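Local coordinates for protein putative methylase (Clostridium difficile, PDB 3LDU) that probably acts as an RNA methyltransferase on guanines of ribosomal RNA, and binds GTP in its methyltransferase domain in the crystal, at residues A[11-14]-A[20-23]; A[59-64]-A[144-149]; A[88-93]-A[156-161]. All coordinates share one frame; numbering follows the deposited sequence.

All three interactions draw on one mixed sheet that runs through the ferredoxin-like and THUMP regions of the N-terminal half, so together they illustrate how a single sheet can join two family domains. Interaction 1 comes first along the chain and seats helix 18-27 on the end of strand 7-12. Interaction 2 follows, its centre about 13 Å away, and links strands 63-70 and 145-150 across the intervening strand 153-159. Interaction 3 lies about 11 Å from interaction 2 and 23 Å from interaction 1, centre to centre; its segments alternate with those of interaction 2 along the chain. All lie away from the GTP pocket.

Interaction 1: residues A[11-14]-A[20-23]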
loop_
_atom_site.group_PDB
_atom_site.type_symbol
_atom_site.label_atom_id
_atom_site.label_comp_id
_atom_site.label_asym_id
_atom_site.label_seq_id
_atom_site.Cartn_x
_atom_site.Cartn_y
_atom_site.Cartn_z
ATOM N N SER A 11 7.940 -7.191 1.001
ATOM C CA SER A 11 7.051 -6.042 0.899
ATOM C C SER A 11 6.508 -5.635 2.251
ATOM O O SER A 11 5.779 -6.388 2.889
ATOM C CB SER A 11 5.906 -6.318 -0.067
ATOM O OG SER A 11 6.387 -6.275 -1.399
ATOM N N PRO A 12 6.888 -4.438 2.700
ATOM C CA PRO A 12 6.356 -3.888 3.939
ATOM C C PRO A 12 4.906 -3.477 3.705
ATOM O O PRO A 12 4.491 -3.214 2.571
ATOM C CB PRO A 12 7.220 -2.635 4.165
ATOM C CG PRO A 12 8.383 -2.764 3.227
ATOM C CD PRO A 12 7.892 -3.558 2.074
ATOM N N CYS A 13 4.128 -3.445 4.773
ATOM C CA CYS A 13 2.757 -2.965 4.693
ATOM C C CYS A 13 2.377 -2.454 6.056
ATOM O O CYS A 13 3.046 -2.749 7.040
ATOM C CB CYS A 13 1.810 -4.102 4.309
ATOM S SG CYS A 13 1.811 -5.510 5.489
ATOM N N PHE A 14 1.299 -1.689 6.128
ATOM C CA PHE A 14 0.849 -1.241 7.436
ATOM C C PHE A 14 0.327 -2.414 8.256
ATOM O O PHE A 14 -0.134 -3.413 7.701
ATOM C CB PHE A 14 -0.142 -0.085 7.311
ATOM C CG PHE A 14 0.535 1.245 7.131
ATOM C CD1 PHE A 14 0.805 1.738 5.869
ATOM C CD2 PHE A 14 0.948 1.980 8.231
ATOM C CE1 PHE A 14 1.448 2.954 5.707
ATOM C CE2 PHE A 14 1.587 3.195 8.075
ATOM C CZ PHE A 14 1.836 3.683 6.811
HETATM N N MSE A 20 -4.257 -9.204 3.584
HETATM C CA MSE A 20 -4.635 -8.756 2.250
HETATM C C MSE A 20 -3.440 -8.805 1.320
HETATM O O MSE A 20 -3.563 -9.249 0.187
HETATM C CB MSE A 20 -5.184 -7.333 2.262
HETATM C CG MSE A 20 -6.551 -7.220 2.886
HETATM SE SE MSE A 20 -6.485 -7.192 4.814
HETATM C CE MSE A 20 -4.667 -7.514 5.316
ATOM N N LEU A 21 -2.293 -8.339 1.800
ATOM C CA LEU A 21 -1.065 -8.362 0.978
ATOM C C LEU A 21 -0.652 -9.799 0.643
ATOM O O LEU A 21 -0.266 -10.104 -0.481
ATOM C CB LEU A 21 0.077 -7.646 1.692
ATOM C CG LEU A 21 1.440 -7.596 0.971
ATOM C CD1 LEU A 21 1.301 -7.151 -0.496
ATOM C CD2 LEU A 21 2.356 -6.664 1.717
ATOM N N ALA A 22 -0.739 -10.689 1.623
ATOM C CA ALA A 22 -0.379 -12.081 1.390
ATOM C C ALA A 22 -1.279 -12.699 0.326
ATOM O O ALA A 22 -0.820 -13.473 -0.525
ATOM C CB ALA A 22 -0.453 -12.876 2.687
ATOM N N ARG A 23 -2.556 -12.338 0.362
ATOM C CA ARG A 23 -3.520 -12.846 -0.594
ATOM C C ARG A 23 -3.157 -12.366 -2.008
ATOM O O ARG A 23 -3.226 -13.135 -2.968
ATOM C CB ARG A 23 -4.913 -12.362 -0.186
ATOM C CG ARG A 23 -6.050 -12.811 -1.045
ATOM C CD ARG A 23 -7.335 -12.216 -0.473
ATOM N NE ARG A 23 -7.567 -12.637 0.911
ATOM C CZ ARG A 23 -8.458 -12.070 1.728
ATOM N NH1 ARG A 23 -9.182 -11.037 1.315
ATOM N NH2 ARG A 23 -8.611 -12.523 2.968
#
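Cys-13 and Leu-21 mark the closest backbone approach, their CA atoms 7.6 Å apart, where the chain leaves strand 7-12 and, a few residues later, runs back past it as helix 18-27. The side-chain contact rests almost wholly on one branch of Leu-21. Its CG lies opposite the backbone N across the CA–CB bond (chi1 179°), which extends the branch point from the helix toward the strand end, and CD2 then packs against Ser-11 and Cys-13, with Pro-12 O a little farther off. On one flank CD2 meets Cys-13 CB at 3.7 Å, with Cys-13 SG slightly more distant at 4.0 Å. On the other it lies 4.0 Å from Ser-11 CB, and it also approaches the backbone carbonyl oxygen of Ser-11 (CD2 to O, 3.6 Å). The remaining methyl, CD1, also packs near Ala-59.

Ser-11 presents its CB to the leucine while its hydroxyl is occupied elsewhere: OG is hydrogen-bonded to Tyr-42 OH and to Arg-61 O. The backbone of Pro-12 is tied to Glu-60, which places the strand end beside the loop leading into strand 63-70. This is the first beta-alpha connection of the ferredoxin-like domain, a short loop with the helix packed back against the strand it follows. No hydrogen bond crosses between the two segments. Their contact is therefore dispersive, a methyl group against CB atoms, sulfur and carbonyl oxygen; the polar end of the buried serine is satisfied by other partners, which is consistent with its CB facing an apolar methyl.

Interaction 2: residues A[59-64]-A[144-149]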
loop_
_atom_site.group_PDB
_atom_site.type_symbol
_atom_site.label_atom_id
_atom_site.label_comp_id
_atom_site.label_asym_id
_atom_site.label_seq_id
_atom_site.Cartn_x
_atom_site.Cartn_y
_atom_site.Cartn_z
ATOM N N ALA A 59 1.060 -3.251 -0.867
ATOM C CA ALA A 59 2.471 -3.157 -0.505
ATOM C C ALA A 59 2.908 -1.705 -0.492
ATOM O O ALA A 59 2.540 -0.944 -1.379
ATOM C CB ALA A 59 3.324 -3.938 -1.519
ATOM N N GLU A 60 3.721 -1.320 0.486
ATOM C CA GLU A 60 4.232 0.049 0.496
ATOM C C GLU A 60 5.453 0.169 -0.407
ATOM O O GLU A 60 5.794 1.262 -0.846
ATOM C CB GLU A 60 4.603 0.500 1.906
ATOM C CG GLU A 60 3.439 0.506 2.871
ATOM C CD GLU A 60 2.339 1.473 2.459
ATOM O OE1 GLU A 60 2.657 2.596 2.008
ATOM O OE2 GLU A 60 1.153 1.107 2.614
ATOM N N ARG A 61 6.104 -0.966 -0.656
ATOM C CA ARG A 61 7.189 -1.030 -1.626
ATOM C C ARG A 61 7.669 -2.461 -1.766
ATOM O O ARG A 61 7.112 -3.375 -1.155
ATOM C CB ARG A 61 8.339 -0.071 -1.290
ATOM C CG ARG A 61 8.883 -0.205 0.114
ATOM C CD ARG A 61 10.069 0.723 0.325
ATOM N NE ARG A 61 9.704 2.137 0.228
ATOM C CZ ARG A 61 9.900 2.891 -0.847
ATOM N NH1 ARG A 61 9.540 4.170 -0.839
ATOM N NH2 ARG A 61 10.454 2.366 -1.931
ATOM N N VAL A 62 8.606 -2.669 -2.684
ATOM C CA VAL A 62 9.070 -4.012 -2.982
ATOM C C VAL A 62 10.585 -4.007 -2.859
ATOM O O VAL A 62 11.263 -3.291 -3.598
ATOM C CB VAL A 62 8.670 -4.450 -4.401
ATOM C CG1 VAL A 62 9.290 -5.826 -4.732
ATOM C CG2 VAL A 62 7.147 -4.475 -4.541
ATOM N N HIS A 63 11.100 -4.765 -1.894
ATOM C CA HIS A 63 12.545 -4.863 -1.658
ATOM C C HIS A 63 13.102 -6.176 -2.172
ATOM O O HIS A 63 12.490 -7.232 -2.026
ATOM C CB HIS A 63 12.837 -4.811 -0.157
ATOM C CG HIS A 63 12.495 -3.507 0.496
ATOM N ND1 HIS A 63 13.416 -2.505 0.671
ATOM C CD2 HIS A 63 11.332 -3.052 1.018
ATOM C CE1 HIS A 63 12.841 -1.476 1.275
ATOM N NE2 HIS A 63 11.573 -1.791 1.502
ATOM N N LEU A 64 14.292 -6.111 -2.754
ATOM C CA LEU A 64 15.033 -7.311 -3.105
ATOM C C LEU A 64 15.936 -7.669 -1.917
ATOM O O LEU A 64 16.818 -6.898 -1.552
ATOM C CB LEU A 64 15.877 -7.056 -4.356
ATOM C CG LEU A 64 16.852 -8.189 -4.717
ATOM C CD1 LEU A 64 16.088 -9.474 -5.037
ATOM C CD2 LEU A 64 17.722 -7.780 -5.888
ATOM N N PRO A 144 19.147 1.771 -4.239
ATOM C CA PRO A 144 19.070 2.294 -2.874
ATOM C C PRO A 144 19.109 1.149 -1.878
ATOM O O PRO A 144 18.321 0.214 -1.987
ATOM C CB PRO A 144 17.703 3.003 -2.834
ATOM C CG PRO A 144 17.280 3.138 -4.307
ATOM C CD PRO A 144 17.877 1.925 -4.966
ATOM N N ILE A 145 20.022 1.221 -0.921
ATOM C CA ILE A 145 20.209 0.134 0.028
ATOM C C ILE A 145 19.410 0.414 1.299
ATOM O O ILE A 145 19.476 1.515 1.853
ATOM C CB ILE A 145 21.703 -0.037 0.373
ATOM C CG1 ILE A 145 22.551 -0.129 -0.910
ATOM C CG2 ILE A 145 21.922 -1.256 1.264
ATOM C CD1 ILE A 145 22.259 -1.350 -1.793
ATOM N N PHE A 146 18.647 -0.581 1.743
ATOM C CA PHE A 146 17.847 -0.456 2.961
ATOM C C PHE A 146 18.348 -1.456 4.003
ATOM O O PHE A 146 18.591 -2.623 3.679
ATOM C CB PHE A 146 16.374 -0.734 2.654
ATOM C CG PHE A 146 15.609 0.458 2.111
ATOM C CD1 PHE A 146 16.052 1.156 0.986
ATOM C CD2 PHE A 146 14.425 0.864 2.716
ATOM C CE1 PHE A 146 15.326 2.240 0.491
ATOM C CE2 PHE A 146 13.704 1.945 2.218
ATOM C CZ PHE A 146 14.155 2.628 1.109
ATOM N N VAL A 147 18.491 -1.012 5.253
ATOM C CA VAL A 147 18.948 -1.892 6.327
ATOM C C VAL A 147 17.883 -1.913 7.417
ATOM O O VAL A 147 17.388 -0.856 7.814
ATOM C CB VAL A 147 20.275 -1.410 6.947
ATOM C CG1 VAL A 147 20.783 -2.408 7.987
ATOM C CG2 VAL A 147 21.327 -1.203 5.868
ATOM N N PHE A 148 17.527 -3.112 7.872
ATOM C CA PHE A 148 16.488 -3.278 8.886
ATOM C C PHE A 148 17.037 -4.209 9.962
ATOM O O PHE A 148 17.452 -5.326 9.661
ATOM C CB PHE A 148 15.238 -3.889 8.242
ATOM C CG PHE A 148 14.118 -4.158 9.204
ATOM C CD1 PHE A 148 13.252 -3.139 9.577
ATOM C CD2 PHE A 148 13.912 -5.435 9.710
ATOM C CE1 PHE A 148 12.213 -3.383 10.460
ATOM C CE2 PHE A 148 12.864 -5.681 10.590
ATOM C CZ PHE A 148 12.026 -4.654 10.967
ATOM N N ILE A 149 17.072 -3.739 11.208
ATOM C CA ILE A 149 17.571 -4.555 12.312
ATOM C C ILE A 149 16.476 -4.754 13.353
ATOM O O ILE A 149 15.875 -3.792 13.830
ATOM C CB ILE A 149 18.825 -3.939 12.966
ATOM C CG1 ILE A 149 19.814 -3.459 11.883
ATOM C CG2 ILE A 149 19.510 -4.963 13.884
ATOM C CD1 ILE A 149 21.128 -2.880 12.424
#
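Phe-146 of strand 145-150 meets His-63 at the start of strand 63-70 although the two strands are not neighbours in the sheet; strand 153-159 runs between them, and Ser-157 on that strand touches the imidazole of His-63 and the CB of Phe-146. Followed outward, Phe-146 makes its first contact already at CB, which lies 3.9 Å from His-63 CE1 and 4.0 Å from His-63 ND1. With chi1 at -83°, CG stands beside the backbone N and opposite the carbonyl carbon, and the ring swings over toward the histidine. Phe-146 CG is met by His-63 CE1 at 3.5 Å, in the plane of the imidazole and at its edge. Next comes CD2, also faced by CE1, but that pair is modelled closer than two carbons can sit, so its exact spacing is doubtful. CE2 has His-63 CE1 at 3.7 Å and, obliquely, Arg-61 CD at 4.3 Å. Asp-159 lies on the same side of the phenyl plane as the histidine.

Overall the pair forms an offset edge-to-face stack: the imidazole edge is turned to one face of the phenyl ring, with centroids 4.8 Å apart and planes at 65°. Arg-61 adds its aliphatic part to the same patch, while in the conformer described here its guanidinium continues to a salt bridge with Asp-159 through NH2 and a hydrogen bond from NH1 to Gly-162 O. Thus the ferredoxin-like and THUMP regions are joined here over one face of their shared sheet. An edge turned to a pi face at this spacing and tilt gives a weak, partly electrostatic attraction; without a hydrogen bond between the segments, ring contact and aliphatic packing carry the bridge, with the arginine's charge paired beside it.

Interaction 3: residues A[88-93]-A[156-161]; sequences RYIPYG and ISIDTT
Ile-158 faces Tyr-89 and Ile-90 within the THUMP domain, where a loop between helix 74-82 and strand 98-104 lies against this one residue of strand 153-159. The backbones stay well apart, the nearest CA atoms, those of Tyr-89 and Ile-158, being 8.9 Å from each other, so the gap is spanned by side chains alone. Ile-158 reaches out from the strand with its CG1–CD1 arm fully extended (chi2 -174°), and the terminal methyl makes every contact across the interface. Ile-90 behaves differently: its arm is folded, and its long axis slants across that of Ile-158, the two CD1 methyls meeting end to end at 3.8 Å. Beside them Tyr-89 offers only its CB, 4.1 Å from Ile-158 CD1. The tyrosine ring leads away from the strand and has Arg-88 CB 4.0 Å above the centre of one face.

Further apolar side chains adjoin the contact. Ile-158 also touches Ile-66 and Ile-145 on the flanking strands and Trp-233 from a loop, while Ile-90 packs on Tyr-143 and its carbonyl oxygen accepts a hydrogen bond from Tyr-130 OH. Immediately beyond the contact the strand ends at Asp-159 in an Asx turn, which redirects the chain, and Thr-160 OG1 is hydrogen-bonded to Val-62 O in the loop ahead of strand 63-70. In that turn the backbone N of Thr-161 donates to Asp-159 OD1 at 2.9 Å, nearly straight at 158°, but comes from above the carboxylate, 59° out of its plane.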
loop_
_atom_site.group_PDB
_atom_site.type_symbol
_atom_site.label_atom_id
_atom_site.label_comp_id
_atom_site.label_asym_id
_atom_site.label_seq_id
_atom_site.Cartn_x
_atom_site.Cartn_y
_atom_site.Cartn_z
ATOM N N ARG A 88 27.838 -8.647 -7.484
ATOM C CA ARG A 88 26.762 -9.430 -8.095
ATOM C C ARG A 88 25.480 -8.609 -8.243
ATOM O O ARG A 88 24.665 -8.865 -9.128
ATOM C CB ARG A 88 26.455 -10.682 -7.263
ATOM C CG ARG A 88 27.380 -11.865 -7.506
ATOM C CD ARG A 88 26.919 -13.080 -6.706
ATOM N NE ARG A 88 25.466 -13.246 -6.767
ATOM C CZ ARG A 88 24.781 -14.143 -6.064
ATOM N NH1 ARG A 88 25.411 -14.965 -5.234
ATOM N NH2 ARG A 88 23.462 -14.216 -6.186
ATOM N N TYR A 89 25.319 -7.614 -7.378
ATOM C CA TYR A 89 24.076 -6.857 -7.292
ATOM C C TYR A 89 24.208 -5.402 -7.705
ATOM O O TYR A 89 23.251 -4.808 -8.200
ATOM C CB TYR A 89 23.557 -6.911 -5.863
ATOM C CG TYR A 89 23.409 -8.318 -5.366
ATOM C CD1 TYR A 89 22.423 -9.150 -5.876
ATOM C CD2 TYR A 89 24.258 -8.819 -4.399
ATOM C CE1 TYR A 89 22.286 -10.438 -5.429
ATOM C CE2 TYR A 89 24.129 -10.105 -3.945
ATOM C CZ TYR A 89 23.139 -10.911 -4.458
ATOM O OH TYR A 89 23.014 -12.199 -3.996
ATOM N N ILE A 90 25.384 -4.831 -7.455
ATOM C CA ILE A 90 25.691 -3.441 -7.796
ATOM C C ILE A 90 26.737 -3.432 -8.904
ATOM O O ILE A 90 27.873 -3.807 -8.664
ATOM C CB ILE A 90 26.279 -2.659 -6.575
ATOM C CG1 ILE A 90 25.369 -2.779 -5.342
ATOM C CG2 ILE A 90 26.500 -1.190 -6.924
ATOM C CD1 ILE A 90 23.931 -2.510 -5.631
ATOM N N PRO A 91 26.349 -3.006 -10.114
ATOM C CA PRO A 91 27.260 -3.033 -11.264
ATOM C C PRO A 91 28.218 -1.851 -11.281
ATOM O O PRO A 91 28.067 -0.890 -10.528
ATOM C CB PRO A 91 26.308 -2.952 -12.453
ATOM C CG PRO A 91 25.153 -2.174 -11.939
ATOM C CD PRO A 91 25.008 -2.529 -10.493
ATOM N N TYR A 92 29.217 -1.941 -12.155
ATOM C CA TYR A 92 30.257 -0.940 -12.252
ATOM C C TYR A 92 29.705 0.463 -12.437
ATOM O O TYR A 92 28.954 0.724 -13.376
ATOM C CB TYR A 92 31.169 -1.296 -13.433
ATOM C CG TYR A 92 32.471 -0.554 -13.450
ATOM C CD1 TYR A 92 33.392 -0.715 -12.422
ATOM C CD2 TYR A 92 32.797 0.289 -14.507
ATOM C CE1 TYR A 92 34.605 -0.041 -12.437
ATOM C CE2 TYR A 92 34.016 0.965 -14.534
ATOM C CZ TYR A 92 34.908 0.794 -13.492
ATOM O OH TYR A 92 36.115 1.458 -13.502
ATOM N N GLY A 93 30.078 1.366 -11.535
ATOM C CA GLY A 93 29.740 2.768 -11.687
ATOM C C GLY A 93 28.383 3.125 -11.095
ATOM O O GLY A 93 28.011 4.299 -11.038
ATOM N N ILE A 156 19.498 -6.841 4.956
ATOM C CA ILE A 156 19.883 -5.833 3.985
ATOM C C ILE A 156 19.155 -6.111 2.674
ATOM O O ILE A 156 19.094 -7.256 2.211
ATOM C CB ILE A 156 21.431 -5.791 3.747
ATOM C CG1 ILE A 156 22.168 -5.502 5.053
ATOM C CG2 ILE A 156 21.790 -4.697 2.758
ATOM C CD1 ILE A 156 23.677 -5.515 4.914
ATOM N N SER A 157 18.591 -5.071 2.081
ATOM C CA SER A 157 17.867 -5.244 0.843
ATOM C C SER A 157 18.134 -4.062 -0.069
ATOM O O SER A 157 18.722 -3.061 0.350
ATOM C CB SER A 157 16.362 -5.341 1.126
ATOM O OG SER A 157 15.903 -4.142 1.724
ATOM N N ILE A 158 17.704 -4.189 -1.320
ATOM C CA ILE A 158 17.752 -3.071 -2.257
ATOM C C ILE A 158 16.325 -2.696 -2.636
ATOM O O ILE A 158 15.517 -3.557 -2.977
ATOM C CB ILE A 158 18.546 -3.419 -3.539
ATOM C CG1 ILE A 158 19.884 -4.090 -3.169
ATOM C CG2 ILE A 158 18.745 -2.173 -4.408
ATOM C CD1 ILE A 158 20.810 -4.344 -4.348
ATOM N N ASP A 159 16.017 -1.409 -2.556
ATOM C CA ASP A 159 14.699 -0.907 -2.943
ATOM C C ASP A 159 14.522 -1.007 -4.458
ATOM O O ASP A 159 15.343 -0.470 -5.207
ATOM C CB ASP A 159 14.571 0.546 -2.486
ATOM C CG ASP A 159 13.277 1.193 -2.948
ATOM O OD1 ASP A 159 12.303 0.455 -3.168
ATOM O OD2 ASP A 159 13.241 2.434 -3.080
ATOM N N THR A 160 13.473 -1.694 -4.914
ATOM C CA THR A 160 13.220 -1.845 -6.353
ATOM C C THR A 160 12.186 -0.836 -6.839
ATOM O O THR A 160 11.919 -0.735 -8.040
ATOM C CB THR A 160 12.717 -3.264 -6.728
ATOM O OG1 THR A 160 11.368 -3.435 -6.272
ATOM C CG2 THR A 160 13.591 -4.348 -6.114
ATOM N N THR A 161 11.616 -0.088 -5.895
ATOM C CA THR A 161 10.431 0.739 -6.159
ATOM C C THR A 161 10.721 2.219 -6.431
ATOM O O THR A 161 10.351 2.746 -7.473
ATOM C CB THR A 161 9.450 0.614 -4.983
ATOM O OG1 THR A 161 9.100 -0.763 -4.824
ATOM C CG2 THR A 161 8.201 1.451 -5.250
#